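Local coordinates for protein nonribosomal peptide synthase (Streptomyces sp. MJ635-86F5, PDB 5JJP) that adenylates aliphatic beta-amino acids, probably at the expense of ATP, as an adenylation enzyme of the nonribosomal peptide synthetase kind, at residues 132-142 / 149-157; 197-208 / 330-338. One frame throughout, in Å; residues are numbered along the deposited sequence.

Contact 1: 132-142 / 149-157; sequences PALFLQAADGS and GLGMARFGP
Phe135 N donates to Gly151 O at 2.8 Å and opens a parallel ladder between strands 134-138 and 151-156. Three further bonds follow: Ala153 N to Phe135 O, Gln137 N to Ala153 O, and Phe155 N to Gln137 O. Just before the first of these bonds, a water bridges Ala133 O and Gly151 N.

On one face, the Gln137 amide stacks, offset toward the rim, on the Arg154 guanidinium, the planes 13° apart, with NE2 3.7 Å from NH2. Arg143 N holds Gln137 OE1, and NE2 reaches Met152 SD at 3.4 Å, a weak bond; together they should set the rotation of the amide. The guanidinium turns an edge to Gly141 O at the end of the type I turn 138-141, although the modelled NH1 approach there is implausibly short.

Phe155 leans across to strand 134-138, its CG between the backbone N and the carbonyl carbon (chi1 64°). One ring face receives Ala138 CA in a CH-pi contact, 4.2 Å from the centroid, while Leu136 CD1 meets the ring edge 3.7 Å from Phe155 CD1.

With helix 120-130 packed on Phe135 and Leu150, this is a parallel strand pair inside a mixed five-strand sheet of the alpha-beta-alpha-beta-alpha sandwich characteristic of adenylation enzymes.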
# COMPACT_ATOMS: atom_id res chain seq x y z
N PRO A 132 -1.49 10.01 -18.83
CA PRO A 132 -0.75 10.80 -17.89
C PRO A 132 -0.07 11.94 -18.61
O PRO A 132 0.31 11.80 -19.75
CB PRO A 132 0.32 9.83 -17.39
CG PRO A 132 0.51 8.89 -18.52
CD PRO A 132 -0.90 8.69 -19.05
N ALA A 133 0.09 13.05 -17.92
CA ALA A 133 0.81 14.17 -18.45
C ALA A 133 2.31 14.08 -18.23
O ALA A 133 3.05 14.80 -18.89
CB ALA A 133 0.29 15.43 -17.81
N LEU A 134 2.75 13.19 -17.33
CA LEU A 134 4.19 13.11 -16.99
C LEU A 134 4.61 11.68 -16.68
O LEU A 134 3.91 10.95 -15.98
CB LEU A 134 4.45 14.01 -15.80
CG LEU A 134 5.91 14.14 -15.31
CD1 LEU A 134 6.80 14.83 -16.33
CD2 LEU A 134 5.94 14.89 -14.02
N PHE A 135 5.73 11.28 -17.24
CA PHE A 135 6.37 10.03 -16.88
C PHE A 135 7.60 10.43 -16.06
O PHE A 135 8.52 11.06 -16.57
CB PHE A 135 6.79 9.28 -18.11
CG PHE A 135 7.53 7.98 -17.83
CD1 PHE A 135 6.84 6.83 -17.59
CD2 PHE A 135 8.94 7.94 -17.80
CE1 PHE A 135 7.49 5.65 -17.37
CE2 PHE A 135 9.61 6.76 -17.59
CZ PHE A 135 8.86 5.61 -17.38
N LEU A 136 7.59 10.06 -14.79
CA LEU A 136 8.59 10.53 -13.82
C LEU A 136 9.40 9.33 -13.33
O LEU A 136 8.84 8.47 -12.69
CB LEU A 136 7.86 11.14 -12.64
CG LEU A 136 8.73 11.60 -11.49
CD1 LEU A 136 9.84 12.51 -11.99
CD2 LEU A 136 7.90 12.31 -10.45
N GLN A 137 10.66 9.21 -13.74
CA GLN A 137 11.44 8.01 -13.44
C GLN A 137 12.67 8.34 -12.57
O GLN A 137 13.02 9.48 -12.42
CB GLN A 137 11.84 7.26 -14.73
CG GLN A 137 12.84 7.96 -15.61
CD GLN A 137 13.08 7.22 -16.93
OE1 GLN A 137 13.28 6.01 -16.98
NE2 GLN A 137 13.11 7.99 -18.01
N ALA A 138 13.33 7.31 -12.08
CA ALA A 138 14.50 7.46 -11.22
C ALA A 138 15.64 8.10 -11.96
O ALA A 138 15.63 8.11 -13.18
CB ALA A 138 14.94 6.12 -10.69
N ALA A 139 16.61 8.64 -11.22
CA ALA A 139 17.84 9.20 -11.81
C ALA A 139 18.47 8.25 -12.83
O ALA A 139 18.77 8.63 -13.95
CB ALA A 139 18.86 9.50 -10.72
N ASP A 140 18.63 7.01 -12.38
CA ASP A 140 19.15 5.91 -13.19
C ASP A 140 18.22 5.42 -14.29
O ASP A 140 18.60 4.55 -15.05
CB ASP A 140 19.30 4.69 -12.31
CG ASP A 140 20.31 4.86 -11.27
OD1 ASP A 140 21.35 5.52 -11.54
OD2 ASP A 140 20.10 4.28 -10.18
N GLY A 141 16.98 5.88 -14.34
CA GLY A 141 15.99 5.22 -15.21
C GLY A 141 16.38 5.32 -16.66
O GLY A 141 16.94 6.33 -17.07
N SER A 142 16.09 4.30 -17.45
CA SER A 142 16.35 4.40 -18.87
C SER A 142 15.26 3.69 -19.61
O SER A 142 15.50 2.87 -20.49
CB SER A 142 17.73 3.83 -19.23
OG SER A 142 17.76 2.43 -18.92
N GLY A 149 5.71 13.19 -27.54
CA GLY A 149 6.46 13.65 -26.40
C GLY A 149 5.61 13.63 -25.13
O GLY A 149 5.00 14.60 -24.71
N LEU A 150 5.55 12.48 -24.51
CA LEU A 150 4.91 12.42 -23.20
C LEU A 150 5.89 13.17 -22.30
O LEU A 150 7.05 12.97 -22.49
CB LEU A 150 4.87 10.97 -22.74
CG LEU A 150 4.44 10.43 -21.39
CD1 LEU A 150 3.02 10.79 -21.03
CD2 LEU A 150 4.64 8.95 -21.38
N GLY A 151 5.45 14.06 -21.42
CA GLY A 151 6.37 14.72 -20.47
C GLY A 151 7.28 13.68 -19.83
O GLY A 151 6.82 12.61 -19.47
N MET A 152 8.57 13.98 -19.76
CA MET A 152 9.50 13.07 -19.10
C MET A 152 10.43 13.82 -18.15
O MET A 152 10.94 14.91 -18.48
CB MET A 152 10.26 12.12 -20.02
CG MET A 152 10.87 10.96 -19.23
SD MET A 152 12.54 11.30 -18.56
CE MET A 152 13.48 11.23 -20.09
N ALA A 153 10.64 13.24 -16.99
CA ALA A 153 11.51 13.85 -15.97
C ALA A 153 12.13 12.80 -15.11
O ALA A 153 11.65 11.67 -15.06
CB ALA A 153 10.70 14.80 -15.10
N ARG A 154 13.22 13.17 -14.46
CA ARG A 154 13.92 12.27 -13.57
C ARG A 154 13.99 12.91 -12.25
O ARG A 154 14.11 14.15 -12.15
CB ARG A 154 15.32 12.01 -14.04
CG ARG A 154 15.39 11.19 -15.29
CD ARG A 154 16.69 11.43 -16.05
NE ARG A 154 16.62 10.73 -17.34
CZ ARG A 154 16.78 9.43 -17.46
NH1 ARG A 154 16.98 8.69 -16.38
NH2 ARG A 154 16.69 8.87 -18.65
N PHE A 155 13.99 12.08 -11.21
CA PHE A 155 14.24 12.59 -9.86
C PHE A 155 15.43 11.86 -9.28
O PHE A 155 15.63 10.68 -9.54
CB PHE A 155 13.00 12.44 -8.98
CG PHE A 155 12.60 11.04 -8.74
CD1 PHE A 155 11.75 10.40 -9.59
CD2 PHE A 155 13.09 10.35 -7.66
CE1 PHE A 155 11.40 9.08 -9.40
CE2 PHE A 155 12.78 9.00 -7.48
CZ PHE A 155 11.93 8.36 -8.36
N GLY A 156 16.24 12.56 -8.51
CA GLY A 156 17.39 11.91 -7.82
C GLY A 156 17.89 12.82 -6.71
O GLY A 156 17.18 13.77 -6.32
N PRO A 157 19.11 12.59 -6.23
CA PRO A 157 19.61 13.32 -5.04
C PRO A 157 19.63 14.83 -5.22
O PRO A 157 19.28 15.55 -4.28
CB PRO A 157 21.06 12.81 -4.87
CG PRO A 157 21.16 11.56 -5.70
CD PRO A 157 20.09 11.63 -6.77
O HOH W 1 3.00 15.18 -21.45

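Contact 2: 197-208 / 330-338; sequences VVMSHRANIAFH and GATESMAAS
Met335 lays its side chain across one face of the Phe207 ring. CG stands 4.1 Å from the ring centroid and 23° off the normal, nearer the rim than the middle, while SD lies obliquely, 3.7 Å from Phe207 CE2: a Met-aromatic contact. The Met335 chain runs out almost straight from the backbone (chi1 -174°) as far as SD and bends only at its last torsion. That brings the sulfur 3.5 Å from Asn204 OD1, one helical turn before His208. On its own helix, Phe207 places CD2 over a face of the His208 ring.

The residues on either side of Met335 in the chain also reach the ring: Ala336 CB comes to 3.5 Å from Phe207 CE1, and Ser334 O lies near Phe207 CD1, neither squarely over the face nor at the edge.

Along the end of strand 196-200, methyl groups meet the loop's methyl, carboxylate and carbonyl groups. Thr332 turns its methyl toward Val197, CG2 lying 3.8 Å from Val197 CG1, and carries OG1 to the side away from the valine. Glu333 folds at chi2, which sets CD 4.1 Å from Val197 CG2. Met199, bent at both chi2 and chi3, brings CE against the loop backbone, where the methyl sits 3.4 Å from Thr332 O and also close to Glu333 O. Ser334 N bonds to Ala331 O within the loop, and Ser200 OG caps the facing helix by accepting from Ala203 N.

No hydrogen bond joins the two segments. Van der Waals contacts of methyls, sulfur and a ring with carbon and carbonyl or amide oxygen make up the contact, so the loop is probably located by shape, while directional bonds are made within it and to other parts of the chain, as from Glu333 OE2 to Tyr394 OH and Ser338 OG to Ile355 O.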
# COMPACT_ATOMS: atom_id res chain seq x y z
N VAL A 197 -7.75 1.19 -10.58
CA VAL A 197 -8.35 1.46 -9.30
C VAL A 197 -7.95 2.85 -8.83
O VAL A 197 -6.77 3.13 -8.65
CB VAL A 197 -7.94 0.37 -8.28
CG1 VAL A 197 -8.38 0.74 -6.86
CG2 VAL A 197 -8.53 -0.94 -8.69
N VAL A 198 -8.93 3.70 -8.59
CA VAL A 198 -8.68 5.08 -8.24
C VAL A 198 -8.88 5.21 -6.73
O VAL A 198 -9.98 4.99 -6.25
CB VAL A 198 -9.67 6.05 -8.95
CG1 VAL A 198 -9.41 7.49 -8.57
CG2 VAL A 198 -9.58 5.87 -10.47
N MET A 199 -7.81 5.56 -6.00
CA MET A 199 -7.93 5.71 -4.54
C MET A 199 -7.82 7.18 -4.13
O MET A 199 -6.85 7.83 -4.47
CB MET A 199 -6.83 4.92 -3.84
CG MET A 199 -7.03 4.78 -2.36
SD MET A 199 -8.54 3.88 -1.90
CE MET A 199 -8.05 2.25 -2.50
N SER A 200 -8.79 7.68 -3.40
CA SER A 200 -8.75 9.05 -2.90
C SER A 200 -7.78 9.16 -1.69
O SER A 200 -7.44 8.17 -1.05
CB SER A 200 -10.16 9.52 -2.48
OG SER A 200 -10.58 8.96 -1.23
N HIS A 201 -7.43 10.39 -1.34
CA HIS A 201 -6.70 10.65 -0.13
C HIS A 201 -7.50 10.19 1.05
O HIS A 201 -7.00 9.56 2.00
CB HIS A 201 -6.40 12.14 -0.01
CG HIS A 201 -5.42 12.64 -1.01
ND1 HIS A 201 -4.08 12.77 -0.74
CD2 HIS A 201 -5.58 13.05 -2.29
CE1 HIS A 201 -3.45 13.21 -1.82
NE2 HIS A 201 -4.34 13.41 -2.77
N ARG A 202 -8.71 10.66 1.10
CA ARG A 202 -9.60 10.40 2.21
C ARG A 202 -9.65 8.90 2.49
O ARG A 202 -9.61 8.47 3.64
CB ARG A 202 -10.95 10.99 1.81
CG ARG A 202 -12.16 10.56 2.57
CD ARG A 202 -13.42 11.29 2.12
NE ARG A 202 -14.02 10.75 0.91
CZ ARG A 202 -15.26 11.08 0.47
NH1 ARG A 202 -16.01 11.92 1.14
NH2 ARG A 202 -15.74 10.59 -0.67
N ALA A 203 -9.75 8.11 1.42
CA ALA A 203 -9.99 6.67 1.59
C ALA A 203 -8.76 6.02 2.13
O ALA A 203 -8.85 5.13 2.99
CB ALA A 203 -10.39 6.02 0.29
N ASN A 204 -7.61 6.37 1.59
CA ASN A 204 -6.40 5.74 2.04
C ASN A 204 -6.01 6.19 3.44
O ASN A 204 -5.56 5.40 4.27
CB ASN A 204 -5.24 5.86 1.04
CG ASN A 204 -4.16 4.82 1.28
OD1 ASN A 204 -4.46 3.60 1.44
ND2 ASN A 204 -2.96 5.26 1.41
N ILE A 205 -6.28 7.45 3.74
CA ILE A 205 -6.11 7.96 5.10
C ILE A 205 -6.99 7.17 6.07
O ILE A 205 -6.57 6.81 7.18
CB ILE A 205 -6.36 9.46 5.17
CG1 ILE A 205 -5.19 10.21 4.53
CG2 ILE A 205 -6.48 9.93 6.61
CD1 ILE A 205 -5.51 11.64 4.21
N ALA A 206 -8.18 6.81 5.62
CA ALA A 206 -9.12 6.10 6.52
C ALA A 206 -8.59 4.70 6.82
O ALA A 206 -8.73 4.20 7.89
CB ALA A 206 -10.51 6.03 5.90
N PHE A 207 -7.97 4.10 5.82
CA PHE A 207 -7.31 2.86 5.98
C PHE A 207 -6.21 2.93 7.09
O PHE A 207 -6.21 2.13 7.99
CB PHE A 207 -6.71 2.42 4.68
CG PHE A 207 -5.97 1.14 4.80
CD1 PHE A 207 -6.64 -0.04 4.99
CD2 PHE A 207 -4.56 1.12 4.79
CE1 PHE A 207 -5.95 -1.24 5.16
CE2 PHE A 207 -3.88 -0.06 4.95
CZ PHE A 207 -4.57 -1.25 5.12
N HIS A 208 -5.26 3.84 6.96
CA HIS A 208 -4.18 3.94 7.92
C HIS A 208 -4.73 4.27 9.32
O HIS A 208 -4.30 3.70 10.29
CB HIS A 208 -3.16 4.95 7.44
CG HIS A 208 -2.49 4.50 6.20
ND1 HIS A 208 -1.72 3.36 6.17
CD2 HIS A 208 -2.57 4.94 4.93
CE1 HIS A 208 -1.31 3.15 4.94
NE2 HIS A 208 -1.83 4.09 4.16
N GLY A 330 -7.51 -8.78 1.88
CA GLY A 330 -8.21 -7.72 1.14
C GLY A 330 -7.69 -7.53 -0.26
O GLY A 330 -6.89 -8.32 -0.73
N ALA A 331 -8.11 -6.44 -0.88
CA ALA A 331 -7.74 -6.15 -2.23
C ALA A 331 -7.35 -4.70 -2.45
O ALA A 331 -7.54 -3.81 -1.61
CB ALA A 331 -8.89 -6.50 -3.15
N THR A 332 -6.82 -4.46 -3.64
CA THR A 332 -6.50 -3.11 -4.05
C THR A 332 -7.62 -2.10 -3.87
O THR A 332 -7.37 -0.93 -3.58
CB THR A 332 -6.11 -3.12 -5.52
OG1 THR A 332 -5.09 -4.10 -5.69
CG2 THR A 332 -5.59 -1.73 -5.94
N GLU A 333 -8.86 -2.56 -4.08
CA GLU A 333 -9.98 -1.66 -3.99
C GLU A 333 -10.14 -1.04 -2.64
O GLU A 333 -10.85 -0.02 -2.55
CB GLU A 333 -11.27 -2.34 -4.43
CG GLU A 333 -11.43 -2.45 -5.96
CD GLU A 333 -10.74 -3.70 -6.55
OE1 GLU A 333 -9.92 -4.34 -5.85
OE2 GLU A 333 -11.08 -4.06 -7.71
N SER A 334 -9.58 -1.62 -1.60
CA SER A 334 -9.61 -0.98 -0.26
C SER A 334 -8.24 -0.92 0.42
O SER A 334 -8.13 -0.50 1.58
CB SER A 334 -10.57 -1.69 0.69
OG SER A 334 -10.17 -3.04 0.86
N MET A 335 -7.22 -1.26 -0.35
CA MET A 335 -5.88 -1.62 0.14
C MET A 335 -5.87 -2.89 0.94
O MET A 335 -5.16 -3.80 0.59
CB MET A 335 -5.20 -0.47 0.89
CG MET A 335 -3.76 -0.84 1.26
SD MET A 335 -2.69 0.60 1.49
CE MET A 335 -2.03 0.86 -0.17
N ALA A 336 -6.68 -2.94 2.00
CA ALA A 336 -6.92 -4.16 2.76
C ALA A 336 -8.23 -3.99 3.49
O ALA A 336 -8.83 -2.92 3.43
CB ALA A 336 -5.80 -4.45 3.77
N ALA A 337 -8.69 -5.07 4.14
CA ALA A 337 -10.03 -5.12 4.72
C ALA A 337 -10.02 -5.69 6.13
O ALA A 337 -10.86 -5.33 6.94
CB ALA A 337 -10.98 -5.92 3.79
N SER A 338 -9.14 -6.64 6.41
CA SER A 338 -9.09 -7.25 7.73
C SER A 338 -7.71 -7.70 8.06
O SER A 338 -6.93 -8.06 7.19
CB SER A 338 -10.04 -8.45 7.85
OG SER A 338 -9.46 -9.59 7.23

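In the fold
Contact 1 closes along the chain before contact 2 begins. Their centres are about 26 Å apart, their nearest atoms about 12 Å, and they do not touch. Contact 1 belongs to the five-strand sheet at the flank, its centre about 22 Å from that of the chain, whereas the centre of contact 2 is about 8 Å from the centre of the chain. There, strand 196-200 and helix 201-212 meet the loop after strand 324-329. The loop carries the Gly-Ala-Thr-Glu signature that helps form the ATP site in related adenylation enzymes, and residues 188-193, the unmodelled glycine-rich part, precede strand 196-200. Contact 2 is therefore probably beside the nucleotide pocket, and contact 1 in the more distant scaffold.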